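Local structure of aerolysin-like protein (6LH8) at residues 40-45 with 113-118; 68-73 with 79-84; 126-131 with 135-140. The protein probably forms or regulates membrane pores of the aerolysin type, within a toad system that modulates cellular endolysosomes. All coordinates share one frame; numbering follows the deposited sequence.

Contact 1 of 3, residues 40-45 with 113-118; sequences KERHFD and VILTRN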
loop_
_atom_site.group_PDB
_atom_site.type_symbol
_atom_site.label_atom_id
_atom_site.label_comp_id
_atom_site.label_asym_id
_atom_site.label_seq_id
_atom_site.Cartn_x
_atom_site.Cartn_y
_atom_site.Cartn_z
ATOM N N LYS A 40 24.472 6.155 2.645
ATOM C CA LYS A 40 23.886 7.489 2.621
ATOM C C LYS A 40 22.364 7.424 2.581
ATOM O O LYS A 40 21.686 8.235 3.217
ATOM C CB LYS A 40 24.409 8.265 1.413
ATOM C CG LYS A 40 25.897 8.578 1.476
ATOM C CD LYS A 40 26.145 10.083 1.393
ATOM C CE LYS A 40 27.561 10.423 1.812
ATOM N NZ LYS A 40 28.538 9.726 0.931
ATOM N N GLU A 41 21.820 6.500 1.797
ATOM C CA GLU A 41 20.384 6.334 1.647
ATOM C C GLU A 41 20.095 4.851 1.518
ATOM O O GLU A 41 20.944 4.085 1.054
ATOM C CB GLU A 41 19.836 7.048 0.414
ATOM C CG GLU A 41 20.202 8.505 0.296
ATOM C CD GLU A 41 19.997 9.024 -1.106
ATOM O OE1 GLU A 41 20.564 8.424 -2.050
ATOM O OE2 GLU A 41 19.253 10.019 -1.259
ATOM N N ARG A 42 18.903 4.449 1.946
ATOM C CA ARG A 42 18.423 3.095 1.703
ATOM C C ARG A 42 17.219 3.163 0.775
ATOM O O ARG A 42 16.437 4.110 0.832
ATOM C CB ARG A 42 18.048 2.384 3.004
ATOM C CG ARG A 42 18.467 0.945 2.982
ATOM C CD ARG A 42 18.413 0.306 4.346
ATOM N NE ARG A 42 17.720 -0.955 4.203
ATOM C CZ ARG A 42 17.586 -1.853 5.164
ATOM N NH1 ARG A 42 18.123 -1.638 6.361
ATOM N NH2 ARG A 42 16.919 -2.959 4.915
ATOM N N HIS A 43 17.083 2.163 -0.093
ATOM C CA HIS A 43 16.021 2.132 -1.084
ATOM C C HIS A 43 15.117 0.948 -0.790
ATOM O O HIS A 43 15.603 -0.170 -0.603
ATOM C CB HIS A 43 16.607 2.017 -2.502
ATOM C CG HIS A 43 17.623 3.075 -2.815
ATOM N ND1 HIS A 43 17.330 4.173 -3.592
ATOM C CD2 HIS A 43 18.919 3.205 -2.446
ATOM C CE1 HIS A 43 18.410 4.932 -3.704
ATOM N NE2 HIS A 43 19.382 4.373 -3.012
ATOM N N PHE A 44 13.812 1.200 -0.746
ATOM C CA PHE A 44 12.827 0.179 -0.430
ATOM C C PHE A 44 11.744 0.154 -1.498
ATOM O O PHE A 44 11.412 1.179 -2.098
ATOM C CB PHE A 44 12.155 0.426 0.925
ATOM C CG PHE A 44 13.101 0.481 2.083
ATOM C CD1 PHE A 44 13.688 1.678 2.456
ATOM C CD2 PHE A 44 13.353 -0.651 2.842
ATOM C CE1 PHE A 44 14.540 1.727 3.551
ATOM C CE2 PHE A 44 14.190 -0.609 3.925
ATOM C CZ PHE A 44 14.789 0.577 4.285
ATOM N N ASP A 45 11.178 -1.023 -1.716
ATOM C CA ASP A 45 9.972 -1.120 -2.518
ATOM C C ASP A 45 8.766 -0.807 -1.644
ATOM O O ASP A 45 8.687 -1.256 -0.497
ATOM C CB ASP A 45 9.835 -2.517 -3.118
ATOM C CG ASP A 45 10.764 -2.737 -4.290
ATOM O OD1 ASP A 45 11.391 -1.759 -4.760
ATOM O OD2 ASP A 45 10.860 -3.892 -4.743
ATOM N N VAL A 113 19.314 2.966 13.965
ATOM C CA VAL A 113 18.273 3.404 13.040
ATOM C C VAL A 113 17.175 2.349 13.048
ATOM O O VAL A 113 17.430 1.187 12.719
ATOM C CB VAL A 113 18.808 3.599 11.611
ATOM C CG1 VAL A 113 17.803 4.386 10.793
ATOM C CG2 VAL A 113 20.156 4.295 11.618
ATOM N N ILE A 114 15.959 2.759 13.400
ATOM C CA ILE A 114 14.778 1.901 13.381
ATOM C C ILE A 114 13.917 2.360 12.217
ATOM O O ILE A 114 13.517 3.530 12.159
ATOM C CB ILE A 114 13.984 1.975 14.696
ATOM C CG1 ILE A 114 14.887 1.665 15.891
ATOM C CG2 ILE A 114 12.761 1.028 14.624
ATOM C CD1 ILE A 114 15.308 0.229 15.983
ATOM N N LEU A 115 13.652 1.454 11.280
ATOM C CA LEU A 115 12.899 1.766 10.073
ATOM C C LEU A 115 11.495 1.187 10.195
ATOM O O LEU A 115 11.344 -0.026 10.362
ATOM C CB LEU A 115 13.619 1.200 8.847
ATOM C CG LEU A 115 15.001 1.846 8.729
ATOM C CD1 LEU A 115 16.060 0.843 8.320
ATOM C CD2 LEU A 115 14.948 2.989 7.746
ATOM N N THR A 116 10.472 2.045 10.122
ATOM C CA THR A 116 9.089 1.589 10.256
ATOM C C THR A 116 8.216 2.147 9.143
ATOM O O THR A 116 8.531 3.168 8.532
ATOM C CB THR A 116 8.456 2.013 11.590
ATOM O OG1 THR A 116 8.513 3.443 11.714
ATOM C CG2 THR A 116 9.149 1.357 12.760
ATOM N N ARG A 117 7.090 1.470 8.897
ATOM C CA ARG A 117 6.064 2.031 8.022
ATOM C C ARG A 117 4.696 1.520 8.444
ATOM O O ARG A 117 4.570 0.454 9.052
ATOM C CB ARG A 117 6.326 1.716 6.546
ATOM C CG ARG A 117 6.226 0.277 6.157
ATOM C CD ARG A 117 6.465 0.104 4.646
ATOM N NE ARG A 117 6.785 -1.284 4.310
ATOM C CZ ARG A 117 7.410 -1.661 3.199
ATOM N NH1 ARG A 117 7.798 -0.756 2.302
ATOM N NH2 ARG A 117 7.642 -2.947 2.977
ATOM N N ASN A 118 3.670 2.293 8.103
ATOM C CA ASN A 118 2.291 1.867 8.316
ATOM C C ASN A 118 1.887 0.902 7.217
ATOM O O ASN A 118 2.253 1.079 6.054
ATOM C CB ASN A 118 1.331 3.063 8.306
ATOM C CG ASN A 118 1.556 4.021 9.469
ATOM O OD1 ASN A 118 1.927 3.613 10.571
ATOM N ND2 ASN A 118 1.313 5.308 9.227
HETATM O O HOH W 1 10.163 -3.333 1.255
#
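Arg117 turns CG into the crowded position between its backbone N and carbonyl carbon (chi1 66°) and then runs extended to NE, which carries its guanidinium across to the main chain of Asp45. Leu115 instead sets CG beside its backbone N, and its two methyls fan out toward Arg42 and Phe44. The polar link is made at the guanidinium edge: Arg117 NH1 donates to Asp45 O at 3.0 Å, with an N-H...O angle of 160°. The oxygen sits close to the guanidinium plane, while NH1 is tilted a little from the plane of the carbonyl. A water closes a small ring here. It donates to Asp45 O at 3.1 Å and accepts from Arg117 NH2 at 3.1 Å, which gives the carbonyl oxygen two donors and uses both terminal nitrogens of the arginine. NE makes a salt bridge to Glu119, and bonds at all three nitrogens should limit the rotation of the group.

The two strands belong to one long antiparallel sheet of the elongated, all-beta aerolysin-like fold, but they are not neighbours in it: strand 133-154 comes between them in the order. At this level their axes stand 11.4 Å apart at 28°, and side chains from both turn inward, as between facing layers. Backbone bonds tie 40-45 to strand 90-100, and 113-118 to strands 4-28 and 133-154. Between them, Leu115 CD2 comes within 4.2 Å of Phe44 CZ, obliquely to the ring. Leu115 CD1 lies 3.8 Å from Arg42 NH1, a contact of apolar methyl with guanidinium; the charge of Arg42 is met by a salt bridge to Asp23.

Contact 2 of 3, residues 68-73 with 79-84; sequences LEPKHR and EPITFT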
loop_
_atom_site.group_PDB
_atom_site.type_symbol
_atom_site.label_atom_id
_atom_site.label_comp_id
_atom_site.label_asym_id
_atom_site.label_seq_id
_atom_site.Cartn_x
_atom_site.Cartn_y
_atom_site.Cartn_z
ATOM N N LEU A 68 -12.460 1.371 -11.464
ATOM C CA LEU A 68 -12.669 2.200 -10.287
ATOM C C LEU A 68 -11.421 3.010 -9.992
ATOM O O LEU A 68 -10.323 2.710 -10.468
ATOM C CB LEU A 68 -13.096 1.389 -9.055
ATOM C CG LEU A 68 -12.251 0.293 -8.413
ATOM C CD1 LEU A 68 -11.159 0.869 -7.516
ATOM C CD2 LEU A 68 -13.180 -0.594 -7.586
ATOM N N GLU A 69 -11.624 4.063 -9.202
ATOM C CA GLU A 69 -10.571 4.988 -8.806
ATOM C C GLU A 69 -10.334 4.871 -7.307
ATOM O O GLU A 69 -11.143 5.371 -6.509
ATOM C CB GLU A 69 -10.958 6.417 -9.183
ATOM C CG GLU A 69 -11.208 6.573 -10.667
ATOM C CD GLU A 69 -11.551 7.989 -11.041
ATOM O OE1 GLU A 69 -10.724 8.884 -10.768
ATOM O OE2 GLU A 69 -12.649 8.202 -11.597
ATOM N N PRO A 70 -9.268 4.205 -6.879
ATOM C CA PRO A 70 -9.018 4.037 -5.446
ATOM C C PRO A 70 -8.727 5.364 -4.767
ATOM O O PRO A 70 -8.428 6.372 -5.412
ATOM C CB PRO A 70 -7.784 3.129 -5.402
ATOM C CG PRO A 70 -7.712 2.498 -6.749
ATOM C CD PRO A 70 -8.273 3.500 -7.704
ATOM N N LYS A 71 -8.822 5.344 -3.432
ATOM C CA LYS A 71 -8.409 6.489 -2.621
ATOM C C LYS A 71 -6.893 6.562 -2.473
ATOM O O LYS A 71 -6.316 7.655 -2.531
ATOM C CB LYS A 71 -9.049 6.427 -1.227
ATOM C CG LYS A 71 -10.570 6.360 -1.207
ATOM C CD LYS A 71 -11.149 6.844 0.130
ATOM C CE LYS A 71 -10.500 6.155 1.324
ATOM N NZ LYS A 71 -11.345 6.250 2.558
ATOM N N HIS A 72 -6.238 5.424 -2.252
ATOM C CA HIS A 72 -4.811 5.369 -1.941
ATOM C C HIS A 72 -4.027 4.948 -3.177
ATOM O O HIS A 72 -4.219 3.841 -3.684
ATOM C CB HIS A 72 -4.549 4.397 -0.792
ATOM C CG HIS A 72 -5.397 4.661 0.412
ATOM N ND1 HIS A 72 -5.296 5.824 1.141
ATOM C CD2 HIS A 72 -6.364 3.923 1.005
ATOM C CE1 HIS A 72 -6.168 5.794 2.135
ATOM N NE2 HIS A 72 -6.830 4.654 2.073
ATOM N N ARG A 73 -3.134 5.820 -3.647
ATOM C CA ARG A 73 -2.384 5.580 -4.873
ATOM C C ARG A 73 -0.914 5.912 -4.649
ATOM O O ARG A 73 -0.542 6.548 -3.662
ATOM C CB ARG A 73 -2.926 6.414 -6.048
ATOM C CG ARG A 73 -4.423 6.298 -6.297
ATOM C CD ARG A 73 -4.798 4.924 -6.811
ATOM N NE ARG A 73 -4.010 4.521 -7.974
ATOM C CZ ARG A 73 -4.352 4.775 -9.234
ATOM N NH1 ARG A 73 -5.469 5.441 -9.497
ATOM N NH2 ARG A 73 -3.580 4.360 -10.231
ATOM N N GLU A 79 -5.141 7.669 -12.927
ATOM C CA GLU A 79 -6.018 6.975 -13.849
ATOM C C GLU A 79 -6.708 5.800 -13.151
ATOM O O GLU A 79 -6.157 5.207 -12.220
ATOM C CB GLU A 79 -5.230 6.473 -15.056
ATOM C CG GLU A 79 -4.956 7.547 -16.100
ATOM C CD GLU A 79 -6.230 8.111 -16.701
ATOM O OE1 GLU A 79 -6.677 9.188 -16.253
ATOM O OE2 GLU A 79 -6.786 7.474 -17.625
ATOM N N PRO A 80 -7.914 5.449 -13.585
ATOM C CA PRO A 80 -8.629 4.335 -12.958
ATOM C C PRO A 80 -7.920 3.007 -13.170
ATOM O O PRO A 80 -7.186 2.805 -14.142
ATOM C CB PRO A 80 -9.994 4.346 -13.659
ATOM C CG PRO A 80 -10.122 5.742 -14.216
ATOM C CD PRO A 80 -8.738 6.134 -14.595
ATOM N N ILE A 81 -8.156 2.098 -12.235
ATOM C CA ILE A 81 -7.765 0.698 -12.366
ATOM C C ILE A 81 -8.885 -0.031 -13.089
ATOM O O ILE A 81 -10.058 0.138 -12.740
ATOM C CB ILE A 81 -7.524 0.064 -10.982
ATOM C CG1 ILE A 81 -6.638 0.953 -10.100
ATOM C CG2 ILE A 81 -6.977 -1.369 -11.126
ATOM C CD1 ILE A 81 -5.363 1.396 -10.745
ATOM N N THR A 82 -8.538 -0.867 -14.068
ATOM C CA THR A 82 -9.516 -1.686 -14.775
ATOM C C THR A 82 -9.332 -3.141 -14.365
ATOM O O THR A 82 -8.324 -3.766 -14.701
ATOM C CB THR A 82 -9.381 -1.535 -16.286
ATOM O OG1 THR A 82 -9.524 -0.155 -16.633
ATOM C CG2 THR A 82 -10.464 -2.345 -17.003
ATOM N N PHE A 83 -10.297 -3.672 -13.625
ATOM C CA PHE A 83 -10.375 -5.105 -13.384
ATOM C C PHE A 83 -11.227 -5.753 -14.469
ATOM O O PHE A 83 -12.072 -5.115 -15.091
ATOM C CB PHE A 83 -10.982 -5.400 -12.011
ATOM C CG PHE A 83 -10.266 -4.734 -10.856
ATOM C CD1 PHE A 83 -9.088 -5.259 -10.362
ATOM C CD2 PHE A 83 -10.805 -3.616 -10.236
ATOM C CE1 PHE A 83 -8.435 -4.660 -9.283
ATOM C CE2 PHE A 83 -10.159 -2.998 -9.155
ATOM C CZ PHE A 83 -8.969 -3.527 -8.678
ATOM N N THR A 84 -10.999 -7.041 -14.693
ATOM C CA THR A 84 -11.853 -7.836 -15.572
ATOM C C THR A 84 -12.311 -9.040 -14.765
ATOM O O THR A 84 -11.483 -9.846 -14.335
ATOM C CB THR A 84 -11.113 -8.265 -16.844
ATOM O OG1 THR A 84 -10.779 -7.103 -17.603
ATOM C CG2 THR A 84 -11.991 -9.173 -17.711
#
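Leu68 and Ile81 pair through their backbones, Leu68 N giving to Ile81 O at 3.0 Å and Ile81 N to Leu68 O at 2.9 Å. The other hydrogen bonds come from a side chain. Arg73 curls back on itself, bent at both chi2 (-69°) and chi3 (-53°), and so lays its guanidinium against the start of 79-84. There NH1 donates to Glu79 O over 2.8 Å; the oxygen lies near the guanidinium plane, although NH1 stands above the plane of the carbonyl. NH2 adds a weak bond to the same oxygen at 3.4 Å. NE makes a salt bridge with Glu93.

Topologically this is the closed end of a small two-stranded antiparallel sheet, strands 65-68 and 81-84. Leu68 and Ile81 form a hydrogen-bonded pair with both side chains on the buried face, and the chain beyond Leu68 makes a wide excursion before Arg73 leans back to Glu79.

Van der Waals contacts fill in around these bonds. The Ile81 side chain touches both Arg73 and Pro70: its CD1 lies over one face of the Arg73 guanidinium, 3.5 Å from NH2, while its CG1 makes an apolar contact with Pro70 CG at 3.8 Å, the two side chains crossing at about a right angle. Also apolar is the approach of Leu68 CG to the edge of the Phe83 ring, 4.0 Å from CE2. On the outside, Glu69 runs alongside Pro80, CG to CG at 3.8 Å, the two side chains pointing the same way.

Contact 3 of 3, residues 126-131 with 135-140; sequences VEISVG and ETATYI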
loop_
_atom_site.group_PDB
_atom_site.type_symbol
_atom_site.label_atom_id
_atom_site.label_comp_id
_atom_site.label_asym_id
_atom_site.label_seq_id
_atom_site.Cartn_x
_atom_site.Cartn_y
_atom_site.Cartn_z
ATOM N N VAL A 126 -18.761 -2.143 -3.534
ATOM C CA VAL A 126 -18.717 -1.571 -4.878
ATOM C C VAL A 126 -20.019 -1.942 -5.568
ATOM O O VAL A 126 -20.265 -3.123 -5.843
ATOM C CB VAL A 126 -17.509 -2.054 -5.689
ATOM C CG1 VAL A 126 -17.463 -1.315 -7.009
ATOM C CG2 VAL A 126 -16.200 -1.814 -4.912
ATOM N N GLU A 127 -20.858 -0.948 -5.841
ATOM C CA GLU A 127 -22.099 -1.215 -6.548
ATOM C C GLU A 127 -21.809 -1.272 -8.044
ATOM O O GLU A 127 -21.217 -0.347 -8.610
ATOM C CB GLU A 127 -23.162 -0.170 -6.183
ATOM C CG GLU A 127 -23.660 -0.368 -4.748
ATOM C CD GLU A 127 -24.803 0.548 -4.352
ATOM O OE1 GLU A 127 -24.991 1.589 -5.012
ATOM O OE2 GLU A 127 -25.507 0.223 -3.370
ATOM N N ILE A 128 -22.157 -2.403 -8.662
ATOM C CA ILE A 128 -21.882 -2.694 -10.062
ATOM C C ILE A 128 -23.217 -2.849 -10.763
ATOM O O ILE A 128 -24.116 -3.507 -10.240
ATOM C CB ILE A 128 -21.060 -3.994 -10.209
ATOM C CG1 ILE A 128 -19.678 -3.845 -9.564
ATOM C CG2 ILE A 128 -20.993 -4.449 -11.668
ATOM C CD1 ILE A 128 -18.969 -2.608 -9.961
ATOM N N SER A 129 -23.351 -2.270 -11.947
ATOM C CA SER A 129 -24.486 -2.605 -12.791
ATOM C C SER A 129 -23.988 -2.829 -14.211
ATOM O O SER A 129 -23.176 -2.051 -14.718
ATOM C CB SER A 129 -25.556 -1.516 -12.752
ATOM O OG SER A 129 -25.162 -0.398 -13.509
ATOM N N VAL A 130 -24.436 -3.917 -14.821
ATOM C CA VAL A 130 -24.145 -4.227 -16.214
ATOM C C VAL A 130 -25.477 -4.622 -16.839
ATOM O O VAL A 130 -26.046 -5.667 -16.502
ATOM C CB VAL A 130 -23.082 -5.331 -16.373
ATOM C CG1 VAL A 130 -23.361 -6.515 -15.464
ATOM C CG2 VAL A 130 -22.989 -5.783 -17.821
ATOM N N GLY A 131 -25.999 -3.766 -17.711
ATOM C CA GLY A 131 -27.352 -4.007 -18.202
ATOM C C GLY A 131 -28.315 -3.975 -17.035
ATOM O O GLY A 131 -28.302 -3.049 -16.222
ATOM N N GLU A 135 -25.008 -5.925 -8.781
ATOM C CA GLU A 135 -24.220 -6.678 -7.819
ATOM C C GLU A 135 -23.540 -5.694 -6.882
ATOM O O GLU A 135 -23.264 -4.557 -7.254
ATOM C CB GLU A 135 -23.165 -7.553 -8.517
ATOM C CG GLU A 135 -22.372 -8.438 -7.554
ATOM C CD GLU A 135 -23.265 -9.429 -6.860
ATOM O OE1 GLU A 135 -23.840 -9.086 -5.804
ATOM O OE2 GLU A 135 -23.435 -10.552 -7.390
ATOM N N THR A 136 -23.267 -6.128 -5.659
ATOM C CA THR A 136 -22.404 -5.357 -4.772
ATOM C C THR A 136 -21.147 -6.191 -4.558
ATOM O O THR A 136 -21.178 -7.201 -3.849
ATOM C CB THR A 136 -23.104 -5.025 -3.462
ATOM O OG1 THR A 136 -24.319 -4.315 -3.744
ATOM C CG2 THR A 136 -22.199 -4.165 -2.592
ATOM N N ALA A 137 -20.060 -5.790 -5.215
ATOM C CA ALA A 137 -18.768 -6.429 -5.033
ATOM C C ALA A 137 -18.076 -5.826 -3.812
ATOM O O ALA A 137 -18.613 -4.938 -3.140
ATOM C CB ALA A 137 -17.928 -6.281 -6.304
ATOM N N THR A 138 -16.875 -6.314 -3.504
ATOM C CA THR A 138 -16.083 -5.777 -2.402
ATOM C C THR A 138 -14.683 -5.447 -2.897
ATOM O O THR A 138 -14.000 -6.301 -3.471
ATOM C CB THR A 138 -15.994 -6.761 -1.230
ATOM O OG1 THR A 138 -17.309 -7.031 -0.739
ATOM C CG2 THR A 138 -15.170 -6.147 -0.098
ATOM N N TYR A 139 -14.267 -4.207 -2.670
ATOM C CA TYR A 139 -12.938 -3.719 -3.018
ATOM C C TYR A 139 -12.050 -3.830 -1.790
ATOM O O TYR A 139 -12.497 -3.555 -0.675
ATOM C CB TYR A 139 -13.011 -2.258 -3.498
ATOM C CG TYR A 139 -11.683 -1.530 -3.458
ATOM C CD1 TYR A 139 -10.731 -1.719 -4.466
ATOM C CD2 TYR A 139 -11.374 -0.654 -2.414
ATOM C CE1 TYR A 139 -9.494 -1.051 -4.421
ATOM C CE2 TYR A 139 -10.148 0.014 -2.366
ATOM C CZ TYR A 139 -9.216 -0.188 -3.373
ATOM O OH TYR A 139 -8.002 0.482 -3.329
ATOM N N ILE A 140 -10.807 -4.263 -1.990
ATOM C CA ILE A 140 -9.836 -4.416 -0.911
ATOM C C ILE A 140 -8.561 -3.688 -1.308
ATOM O O ILE A 140 -8.056 -3.861 -2.427
ATOM C CB ILE A 140 -9.526 -5.900 -0.616
ATOM C CG1 ILE A 140 -10.798 -6.689 -0.271
ATOM C CG2 ILE A 140 -8.512 -6.011 0.519
ATOM C CD1 ILE A 140 -10.613 -8.205 -0.350
HETATM O O HOH W 2 -25.434 -2.205 -2.081
#
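Four backbone hydrogen bonds join Val126 and Ile128 to Ala137 and Glu135. In the first hydrogen-bonded pair Ala137 N gives to Val126 O at 2.7 Å and Val126 N to Ala137 O at 2.8 Å. The second has Ile128 N donating to Glu135 O at 2.8 Å, almost straight at 169°, and Glu135 N to Ile128 O at 3.0 Å. Glu135 also serves its own strand: with CG anti to the backbone N (chi1 -176°) and a turn at chi2, its carboxylate folds back so that OE1 accepts from Thr136 N at 3.0 Å, through the lone pair directed away from OE2. OE2 is hydrogen-bonded to Thr58 OG1.

Between the two pairs, Glu127 and Thr136 make the non-hydrogen-bonded one. Their side chains run side by side on the exposed face, and a water joins their ends, donating to Glu127 OE2 at 2.7 Å and hydrogen-bonded to Thr136 OG1 at 2.9 Å.

On the other face, where Glu135 also starts before its carboxylate leads away, Val126, Ile128 and Ala137 are buried, Ile128 CG1 lying loosely against the Ala137 methyl. Further along, Val126 CG2 presses on Tyr139 CB at 3.5 Å, while the Tyr139 ring leads off to a hydrogen bond between its hydroxyl and His50.

This register belongs to the beta hairpin of strands 110-130 and 133-154, whose tight turn begins at Gly131. Strand 4-28 flanks it on one side, joined by backbone hydrogen bonds at Glu127 and Ser129, and strand 41-53 on the other, joined likewise at Thr138 and Ile140.

In the fold
Contacts 2 and 3 adjoin, their centres 13 Å apart. Tyr139 of contact 3 makes two of the three touches: its OH lies 3.4 Å from Pro70 CB and its CE1 4.0 Å from Leu68 CD1, and Leu68 CD2 meets Val126 CG2 at 4.2 Å. Leu68 and the following Pro70 thus pack on the Val126 and Tyr139 side chains of the hairpin. Contact 1 is remote, its centre 27 Å from that of contact 2 and 37 Å from that of contact 3, across the middle of the chain. Strand 110-130 nevertheless serves both contacts 1 and 3, reaching from one side of the chain's centre to the other, and contact 2 lies within the chain loop that contact 1 closes.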